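Putative cytoplasmic protein (Salmonella typhimurium LT2, PDB 2Q02) is of unknown function but binds zinc in a xylose isomerase-like TIM barrel and may act as an isomerase. Local coordinates at residues R8-R13 with K35-N40; V73-Q78 with C105-G110. All coordinates share one frame; numbering follows the deposited sequence.

Contact 1 (R8-R13 with K35-N40); sequences RFCINR and KVELRN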
ATOM      1  N   ARG A   8       0.363  -3.748  14.909  1.00 46.37           N
ATOM      2  CA  ARG A   8       0.245  -4.194  13.516  1.00 46.08           C
ATOM      3  C   ARG A   8      -0.378  -3.160  12.585  1.00 45.81           C
ATOM      4  O   ARG A   8      -0.457  -3.412  11.391  1.00 47.38           O
ATOM      5  CB  ARG A   8      -0.606  -5.473  13.408  1.00 45.01           C
ATOM      6  CG  ARG A   8       0.026  -6.702  14.018  1.00 46.77           C
ATOM      7  CD  ARG A   8      -0.942  -7.881  14.021  1.00 45.86           C
ATOM      8  NE  ARG A   8      -1.319  -8.264  12.665  1.00 47.93           N
ATOM      9  CZ  ARG A   8      -2.295  -9.121  12.355  1.00 45.66           C
ATOM     10  NH1 ARG A   8      -3.012  -9.712  13.294  1.00 43.08           N
ATOM     11  NH2 ARG A   8      -2.578  -9.375  11.085  1.00 45.07           N
ATOM     12  N   PHE A   9      -0.854  -2.032  13.103  1.00 45.90           N
ATOM     13  CA  PHE A   9      -1.446  -1.004  12.237  1.00 45.45           C
ATOM     14  C   PHE A   9      -0.399  -0.007  11.760  1.00 45.00           C
ATOM     15  O   PHE A   9       0.546   0.320  12.480  1.00 45.45           O
ATOM     16  CB  PHE A   9      -2.631  -0.305  12.919  1.00 45.92           C
ATOM     17  CG  PHE A   9      -3.860  -1.167  13.019  1.00 43.31           C
ATOM     18  CD1 PHE A   9      -4.535  -1.573  11.866  1.00 40.73           C
ATOM     19  CD2 PHE A   9      -4.352  -1.570  14.258  1.00 48.35           C
ATOM     20  CE1 PHE A   9      -5.658  -2.387  11.925  1.00 40.52           C
ATOM     21  CE2 PHE A   9      -5.510  -2.384  14.337  1.00 48.87           C
ATOM     22  CZ  PHE A   9      -6.158  -2.796  13.157  1.00 45.05           C
ATOM     23  N   CYS A  10      -0.574   0.463  10.521  1.00 45.30           N
ATOM     24  CA  CYS A  10       0.378   1.390   9.861  1.00 45.26           C
ATOM     25  C   CYS A  10      -0.405   2.540   9.255  1.00 45.06           C
ATOM     26  O   CYS A  10      -1.490   2.351   8.709  1.00 44.93           O
ATOM     27  CB  CYS A  10       1.144   0.648   8.747  1.00 45.72           C
ATOM     28  SG  CYS A  10       2.358   1.605   7.784  1.00 46.56           S
ATOM     29  N   ILE A  11       0.122   3.745   9.363  1.00 45.00           N
ATOM     30  CA  ILE A  11      -0.563   4.879   8.784  1.00 44.93           C
ATOM     31  C   ILE A  11       0.171   5.308   7.522  1.00 46.09           C
ATOM     32  O   ILE A  11       1.332   5.738   7.566  1.00 46.49           O
ATOM     33  CB  ILE A  11      -0.690   6.055   9.771  1.00 45.84           C
ATOM     34  CG1 ILE A  11      -1.141   5.566  11.168  1.00 44.17           C
ATOM     35  CG2 ILE A  11      -1.641   7.121   9.203  1.00 45.13           C
ATOM     36  CD1 ILE A  11      -2.440   4.781  11.190  1.00 43.88           C
ATOM     37  N   ASN A  12      -0.521   5.185   6.398  1.00 46.19           N
ATOM     38  CA  ASN A  12      -0.012   5.672   5.133  1.00 46.11           C
ATOM     39  C   ASN A  12      -0.136   7.222   5.083  1.00 46.06           C
ATOM     40  O   ASN A  12      -1.163   7.804   5.488  1.00 45.10           O
ATOM     41  CB  ASN A  12      -0.760   4.987   3.974  1.00 45.89           C
ATOM     42  CG  ASN A  12      -0.105   5.219   2.628  1.00 43.97           C
ATOM     43  OD1 ASN A  12       0.068   6.364   2.218  1.00 42.64           O
ATOM     44  ND2 ASN A  12       0.243   4.131   1.923  1.00 41.68           N
ATOM     45  N   ARG A  13       0.913   7.877   4.576  1.00 45.52           N
ATOM     46  CA  ARG A  13       0.950   9.338   4.538  1.00 45.99           C
ATOM     47  C   ARG A  13      -0.096   9.993   3.623  1.00 46.32           C
ATOM     48  O   ARG A  13      -0.302  11.203   3.721  1.00 45.90           O
ATOM     49  CB  ARG A  13       2.344   9.853   4.168  1.00 45.93           C
ATOM     50  CG  ARG A  13       2.517  11.332   4.465  1.00 45.25           C
ATOM     51  CD  ARG A  13       3.849  11.901   3.994  1.00 47.71           C
ATOM     52  NE  ARG A  13       3.943  13.345   4.285  1.00 47.14           N
ATOM     53  CZ  ARG A  13       4.657  14.224   3.585  1.00 45.19           C
ATOM     54  NH1 ARG A  13       5.372  13.832   2.541  1.00 46.97           N
ATOM     55  NH2 ARG A  13       4.660  15.502   3.935  1.00 43.82           N
ATOM     56  N   LYS A  35       4.230   2.581  12.969  1.00 45.14           N
ATOM     57  CA  LYS A  35       4.456   2.275  11.559  1.00 45.66           C
ATOM     58  C   LYS A  35       3.844   3.321  10.651  1.00 45.07           C
ATOM     59  O   LYS A  35       2.724   3.766  10.887  1.00 44.02           O
ATOM     60  CB  LYS A  35       3.875   0.898  11.210  1.00 45.43           C
ATOM     61  CG  LYS A  35       4.633  -0.257  11.889  1.00 47.47           C
ATOM     62  CD  LYS A  35       3.972  -1.629  11.715  1.00 47.71           C
ATOM     63  CE  LYS A  35       4.873  -2.721  12.238  1.00 40.60           C
ATOM     64  NZ  LYS A  35       5.094  -2.421  13.642  1.00 43.34           N
ATOM     65  N   VAL A  36       4.597   3.712   9.625  1.00 45.30           N
ATOM     66  CA  VAL A  36       4.090   4.584   8.552  1.00 46.03           C
ATOM     67  C   VAL A  36       4.571   4.139   7.192  1.00 45.87           C
ATOM     68  O   VAL A  36       5.445   3.297   7.081  1.00 46.37           O
ATOM     69  CB  VAL A  36       4.550   6.069   8.695  1.00 45.85           C
ATOM     70  CG1 VAL A  36       3.974   6.689   9.942  1.00 47.24           C
ATOM     71  CG2 VAL A  36       6.090   6.171   8.697  1.00 47.36           C
ATOM     72  N   GLU A  37       3.996   4.743   6.165  1.00 46.45           N
ATOM     73  CA  GLU A  37       4.464   4.637   4.797  1.00 46.58           C
ATOM     74  C   GLU A  37       4.675   6.045   4.273  1.00 45.55           C
ATOM     75  O   GLU A  37       3.827   6.924   4.482  1.00 45.80           O
ATOM     76  CB  GLU A  37       3.411   3.961   3.911  1.00 46.97           C
ATOM     77  CG  GLU A  37       3.107   2.505   4.239  1.00 46.01           C
ATOM     78  CD  GLU A  37       2.116   1.901   3.257  1.00 48.84           C
ATOM     79  OE1 GLU A  37       0.886   2.019   3.530  1.00 45.12           O
ATOM     80  OE2 GLU A  37       2.567   1.350   2.208  1.00 44.97           O
ATOM     81  N   LEU A  38       5.778   6.258   3.569  1.00 45.70           N
ATOM     82  CA  LEU A  38       5.992   7.508   2.836  1.00 45.72           C
ATOM     83  C   LEU A  38       5.619   7.320   1.360  1.00 45.87           C
ATOM     84  O   LEU A  38       5.289   6.216   0.931  1.00 45.58           O
ATOM     85  CB  LEU A  38       7.433   8.008   3.010  1.00 46.08           C
ATOM     86  CG  LEU A  38       7.835   8.502   4.413  1.00 45.37           C
ATOM     87  CD1 LEU A  38       9.274   8.959   4.429  1.00 44.84           C
ATOM     88  CD2 LEU A  38       6.932   9.615   4.919  1.00 45.89           C
ATOM     89  N   ARG A  39       5.646   8.410   0.592  1.00 46.49           N
ATOM     90  CA  ARG A  39       5.152   8.394  -0.784  1.00 46.40           C
ATOM     91  C   ARG A  39       5.785   9.471  -1.704  1.00 46.61           C
ATOM     92  O   ARG A  39       6.074  10.605  -1.277  1.00 46.75           O
ATOM     93  CB  ARG A  39       3.631   8.618  -0.799  1.00 47.02           C
ATOM     94  CG  ARG A  39       2.788   7.870   0.250  1.00 44.48           C
ATOM     95  CD  ARG A  39       1.320   8.225   0.035  1.00 44.36           C
ATOM     96  NE  ARG A  39       0.954   7.940  -1.348  1.00 43.64           N
ATOM     97  CZ  ARG A  39       0.453   6.785  -1.781  1.00 44.16           C
ATOM     98  NH1 ARG A  39       0.167   5.790  -0.952  1.00 47.60           N
ATOM     99  NH2 ARG A  39       0.201   6.631  -3.060  1.00 43.69           N
ATOM    100  N   ASN A  40       5.945   9.133  -2.981  1.00 46.03           N
ATOM    101  CA  ASN A  40       6.504  10.094  -3.952  1.00 47.13           C
ATOM    102  C   ASN A  40       5.430  10.928  -4.689  1.00 47.23           C
ATOM    103  O   ASN A  40       5.763  11.710  -5.575  1.00 46.42           O
ATOM    104  CB  ASN A  40       7.420   9.406  -4.974  1.00 46.56           C
ATOM    105  CG  ASN A  40       6.653   8.589  -5.975  1.00 48.70           C
ATOM    106  OD1 ASN A  40       5.492   8.243  -5.740  1.00 44.99           O
ATOM    107  ND2 ASN A  40       7.292   8.266  -7.106  1.00 47.01           N
TER
HETATM  108  O   HOH W   1       6.426  10.962   1.564  1.00 39.56           O

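Contact 2 (V73-Q78 with C105-G110); sequences VYPFNQ and CPLNDG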
ATOM      1  N   VAL A  73       6.638   2.659  -7.310  1.00 46.41           N
ATOM      2  CA  VAL A  73       7.089   2.610  -8.691  1.00 45.57           C
ATOM      3  C   VAL A  73       5.902   2.384  -9.608  1.00 45.87           C
ATOM      4  O   VAL A  73       5.120   1.459  -9.378  1.00 46.24           O
ATOM      5  CB  VAL A  73       7.999   1.436  -8.971  1.00 45.54           C
ATOM      6  CG1 VAL A  73       8.439   1.470 -10.469  1.00 47.81           C
ATOM      7  CG2 VAL A  73       9.182   1.435  -8.033  1.00 47.20           C
ATOM      8  N   TYR A  74       5.807   3.168 -10.683  1.00 45.88           N
ATOM      9  CA  TYR A  74       4.806   2.933 -11.737  1.00 45.67           C
ATOM     10  C   TYR A  74       5.366   3.320 -13.116  1.00 46.00           C
ATOM     11  O   TYR A  74       6.035   4.343 -13.230  1.00 45.88           O
ATOM     12  CB  TYR A  74       3.490   3.696 -11.440  1.00 45.56           C
ATOM     13  CG  TYR A  74       2.465   3.614 -12.582  1.00 46.03           C
ATOM     14  CD1 TYR A  74       1.565   2.554 -12.652  1.00 42.00           C
ATOM     15  CD2 TYR A  74       2.425   4.575 -13.599  1.00 42.00           C
ATOM     16  CE1 TYR A  74       0.659   2.437 -13.685  1.00 42.55           C
ATOM     17  CE2 TYR A  74       1.527   4.458 -14.647  1.00 43.73           C
ATOM     18  CZ  TYR A  74       0.646   3.372 -14.679  1.00 45.90           C
ATOM     19  OH  TYR A  74      -0.267   3.197 -15.687  1.00 45.35           O
ATOM     20  N   PRO A  75       5.138   2.486 -14.164  1.00 46.61           N
ATOM     21  CA  PRO A  75       4.654   1.094 -14.194  1.00 46.39           C
ATOM     22  C   PRO A  75       5.804   0.085 -14.147  1.00 45.66           C
ATOM     23  O   PRO A  75       6.625   0.040 -15.057  1.00 45.67           O
ATOM     24  CB  PRO A  75       3.888   1.026 -15.524  1.00 45.50           C
ATOM     25  CG  PRO A  75       4.591   2.020 -16.421  1.00 45.41           C
ATOM     26  CD  PRO A  75       5.352   2.993 -15.534  1.00 47.01           C
ATOM     27  N   PHE A  76       5.845  -0.738 -13.104  1.00 45.19           N
ATOM     28  CA  PHE A  76       6.985  -1.676 -12.903  1.00 46.36           C
ATOM     29  C   PHE A  76       7.087  -2.669 -14.044  1.00 46.46           C
ATOM     30  O   PHE A  76       8.135  -3.234 -14.356  1.00 46.87           O
ATOM     31  CB  PHE A  76       6.875  -2.418 -11.551  1.00 46.03           C
ATOM     32  CG  PHE A  76       6.047  -3.683 -11.587  1.00 44.30           C
ATOM     33  CD1 PHE A  76       6.633  -4.903 -11.884  1.00 45.23           C
ATOM     34  CD2 PHE A  76       4.692  -3.657 -11.253  1.00 48.24           C
ATOM     35  CE1 PHE A  76       5.871  -6.081 -11.882  1.00 47.61           C
ATOM     36  CE2 PHE A  76       3.924  -4.825 -11.237  1.00 47.32           C
ATOM     37  CZ  PHE A  76       4.522  -6.037 -11.562  1.00 48.57           C
ATOM     38  N   ASN A  77       5.934  -2.813 -14.637  1.00 45.94           N
ATOM     39  CA  ASN A  77       5.557  -3.782 -15.616  1.00 48.12           C
ATOM     40  C   ASN A  77       6.094  -3.484 -17.030  1.00 46.27           C
ATOM     41  O   ASN A  77       6.121  -4.349 -17.883  1.00 43.77           O
ATOM     42  CB  ASN A  77       4.001  -3.661 -15.634  1.00 47.78           C
ATOM     43  CG  ASN A  77       3.339  -4.954 -15.631  1.00 49.35           C
ATOM     44  OD1 ASN A  77       3.993  -5.999 -15.662  1.00 70.43           O
ATOM     45  ND2 ASN A  77       2.034  -4.930 -15.607  1.00 50.29           N
ATOM     46  N   GLN A  78       6.439  -2.219 -17.266  1.00 49.80           N
ATOM     47  CA  GLN A  78       6.860  -1.692 -18.571  1.00 51.00           C
ATOM     48  C   GLN A  78       8.213  -1.028 -18.363  1.00 51.13           C
ATOM     49  O   GLN A  78       8.356   0.204 -18.389  1.00 52.22           O
ATOM     50  CB  GLN A  78       5.824  -0.688 -19.073  1.00 51.42           C
ATOM     51  CG  GLN A  78       6.176   0.014 -20.382  1.00 53.13           C
ATOM     52  CD  GLN A  78       4.938   0.399 -21.161  1.00 57.45           C
ATOM     53  OE1 GLN A  78       4.590   1.592 -21.245  1.00 67.24           O
ATOM     54  NE2 GLN A  78       4.228  -0.623 -21.713  1.00 56.32           N
ATOM     55  N   CYS A 105       3.727  -0.983  -8.845  1.00 45.64           N
ATOM     56  CA  CYS A 105       2.396  -0.961  -9.426  1.00 46.65           C
ATOM     57  C   CYS A 105       2.443  -1.236 -10.911  1.00 45.81           C
ATOM     58  O   CYS A 105       3.278  -0.649 -11.619  1.00 45.60           O
ATOM     59  CB  CYS A 105       1.746   0.413  -9.227  1.00 48.88           C
ATOM     60  SG  CYS A 105       1.244   0.731  -7.521  1.00 54.47           S
ATOM     61  N   PRO A 106       1.497  -2.062 -11.409  1.00 45.44           N
ATOM     62  CA  PRO A 106       1.501  -2.489 -12.812  1.00 44.47           C
ATOM     63  C   PRO A 106       0.962  -1.420 -13.729  1.00 44.70           C
ATOM     64  O   PRO A 106       0.230  -0.549 -13.286  1.00 45.14           O
ATOM     65  CB  PRO A 106       0.525  -3.674 -12.827  1.00 44.28           C
ATOM     66  CG  PRO A 106      -0.505  -3.300 -11.764  1.00 43.91           C
ATOM     67  CD  PRO A 106       0.325  -2.595 -10.680  1.00 44.76           C
ATOM     68  N   LEU A 107       1.307  -1.516 -15.006  1.00 44.87           N
ATOM     69  CA  LEU A 107       0.742  -0.641 -16.031  1.00 45.11           C
ATOM     70  C   LEU A 107      -0.788  -0.682 -15.964  1.00 45.34           C
ATOM     71  O   LEU A 107      -1.390  -1.735 -15.752  1.00 44.65           O
ATOM     72  CB  LEU A 107       1.231  -1.024 -17.440  1.00 43.65           C
ATOM     73  CG  LEU A 107       0.762  -0.121 -18.591  1.00 45.78           C
ATOM     74  CD1 LEU A 107       1.489   1.234 -18.580  1.00 45.49           C
ATOM     75  CD2 LEU A 107       0.927  -0.787 -19.943  1.00 44.76           C
ATOM     76  N   ASN A 108      -1.408   0.480 -16.137  1.00 44.57           N
ATOM     77  CA  ASN A 108      -2.854   0.608 -15.929  1.00 44.83           C
ATOM     78  C   ASN A 108      -3.407   1.597 -16.947  1.00 45.07           C
ATOM     79  O   ASN A 108      -3.985   2.612 -16.601  1.00 45.34           O
ATOM     80  CB  ASN A 108      -3.159   0.983 -14.460  1.00 44.35           C
ATOM     81  CG  ASN A 108      -4.657   1.071 -14.142  1.00 43.61           C
ATOM     82  OD1 ASN A 108      -5.416   0.141 -14.359  1.00 46.40           O
ATOM     83  ND2 ASN A 108      -5.069   2.204 -13.585  1.00 43.69           N
ATOM     84  N   ASP A 109      -3.181   1.303 -18.221  1.00 45.79           N
ATOM     85  CA  ASP A 109      -3.640   2.178 -19.315  1.00 46.06           C
ATOM     86  C   ASP A 109      -4.480   1.426 -20.376  1.00 45.93           C
ATOM     87  O   ASP A 109      -4.700   1.926 -21.490  1.00 43.86           O
ATOM     88  CB  ASP A 109      -2.459   2.909 -19.997  1.00 46.77           C
ATOM     89  CG  ASP A 109      -1.589   1.985 -20.865  1.00 48.79           C
ATOM     90  OD1 ASP A 109      -1.918   0.786 -21.004  1.00 46.58           O
ATOM     91  OD2 ASP A 109      -0.565   2.473 -21.397  1.00 48.33           O
ATOM     92  N   GLY A 110      -4.938   0.222 -20.031  1.00 45.73           N
ATOM     93  CA  GLY A 110      -5.794  -0.554 -20.934  1.00 44.97           C
ATOM     94  C   GLY A 110      -5.041  -1.404 -21.939  1.00 44.77           C
ATOM     95  O   GLY A 110      -5.641  -2.049 -22.794  1.00 43.98           O
TER
HETATM   96  O   HOH W   2       1.589   1.426 -22.777  1.00 49.55           O

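Contact 1 (R8-R13 with K35-N40)
Asn12 lies between Glu37 and Arg39 of the adjoining parallel strand, and its amide serves both. ND2 gives a weak, bent hydrogen bond to Glu37 OE1 (2.7 Å), with the amide and carboxylate planes 77° apart. OD1 takes a nearly straight one from Arg39 NH1 (3.2 Å), a donor tilted out of the amide plane, while the oxygen sits at the edge of the guanidinium. The backbone N of Lys14 also reaches OD1, so both ends of the amide are engaged and its flip is fixed. With CG opposite its own backbone N (chi1 -168°), Asn12 leans over the second strand; Arg39 meets it by folding back at chi3 (55°). Asp41 and the zinc ligand Glu245 pair with that guanidinium, and Glu37 OE2 accepts from Thr69, Asn71 and the zinc ligand His197, which makes this polar cluster a second shell of the metal site. Cys10 SG packs on Val36 C at 3.4 Å and Glu37 CG at 3.7 Å. Backbone bonds Ile11 N to Lys35 O (3.0 Å), Glu37 N to Ile11 O and Arg13 N to Glu37 O (3.1 Å) hold the register. Arg13, extended to Asp49, brushes Leu38 CD2 with its CD. Strands 9-12 and 35-39 are flanked by strands 242-244 and 66-73 in the closed barrel, and helix 21-30, which connects them, covers Val36 and Arg13.

Contact 2 (V73-Q78 with C105-G110)
Two neighbouring beta-alpha loops of the TIM barrel, those following strands 66-73 and 101-104, meet where Tyr74 lies along residues 105-108. Its phenol oxygen OH accepts a hydrogen bond from Asn108 N (3.0 Å), and the ring edge faces Pro106 O, which is 3.0 Å from CE1. CG set opposite the backbone N (chi1 174°) carries the ring out along the other loop, while Pro75 CB lies over the centre of one ring face. The peptide before Pro75 is cis. Backbone bonds from Cys105 N to Val73 O (2.9 Å) and from Phe76 N to Cys105 O (3.0 Å) carry the pairing of the two strands into their loops, at the C-terminal end of the barrel where the zinc ligand Glu139 lies near the Cys105 side chain. Phe76 turns its ring edge to Cys105 C, and its CE2 rests on Pro106 CB at 3.9 Å; Ile122 and Leu125 of helix 115-130 also pack on it. Beyond, Pro75 and Leu107 run side by side, CG against CD1 (3.9 Å). Pro75 to Gln78 form a type I turn, which sets Asn77 ND2 against Pro106 CB (3.4 Å) while Asn77 OD1 bonds to Thr118. At the exposed margin, water 2 donates to Asp109 OD2 and weakly to Gln78 OE1.

From the N terminus, the chain runs through strand 9-12 and helix 21-30 and returns in strand 35-39, where contact 1 closes a beta-alpha-beta unit. Helix 53-62 and strand 66-73 follow before contact 2 opens; its loop, through helix 81-97 and strand 101-104, closes at 105-110. The two closures are in series, neither nesting nor crossing. Strand 66-73 joins them in the sheet: it borders strand 35-39 of contact 1 and leads directly into 73-78. Their centres are 22 Å apart, and their nearest atoms about 6 Å. Contact 1 pairs the first two barrel strands; contact 2 joins the loops beyond the third and fourth.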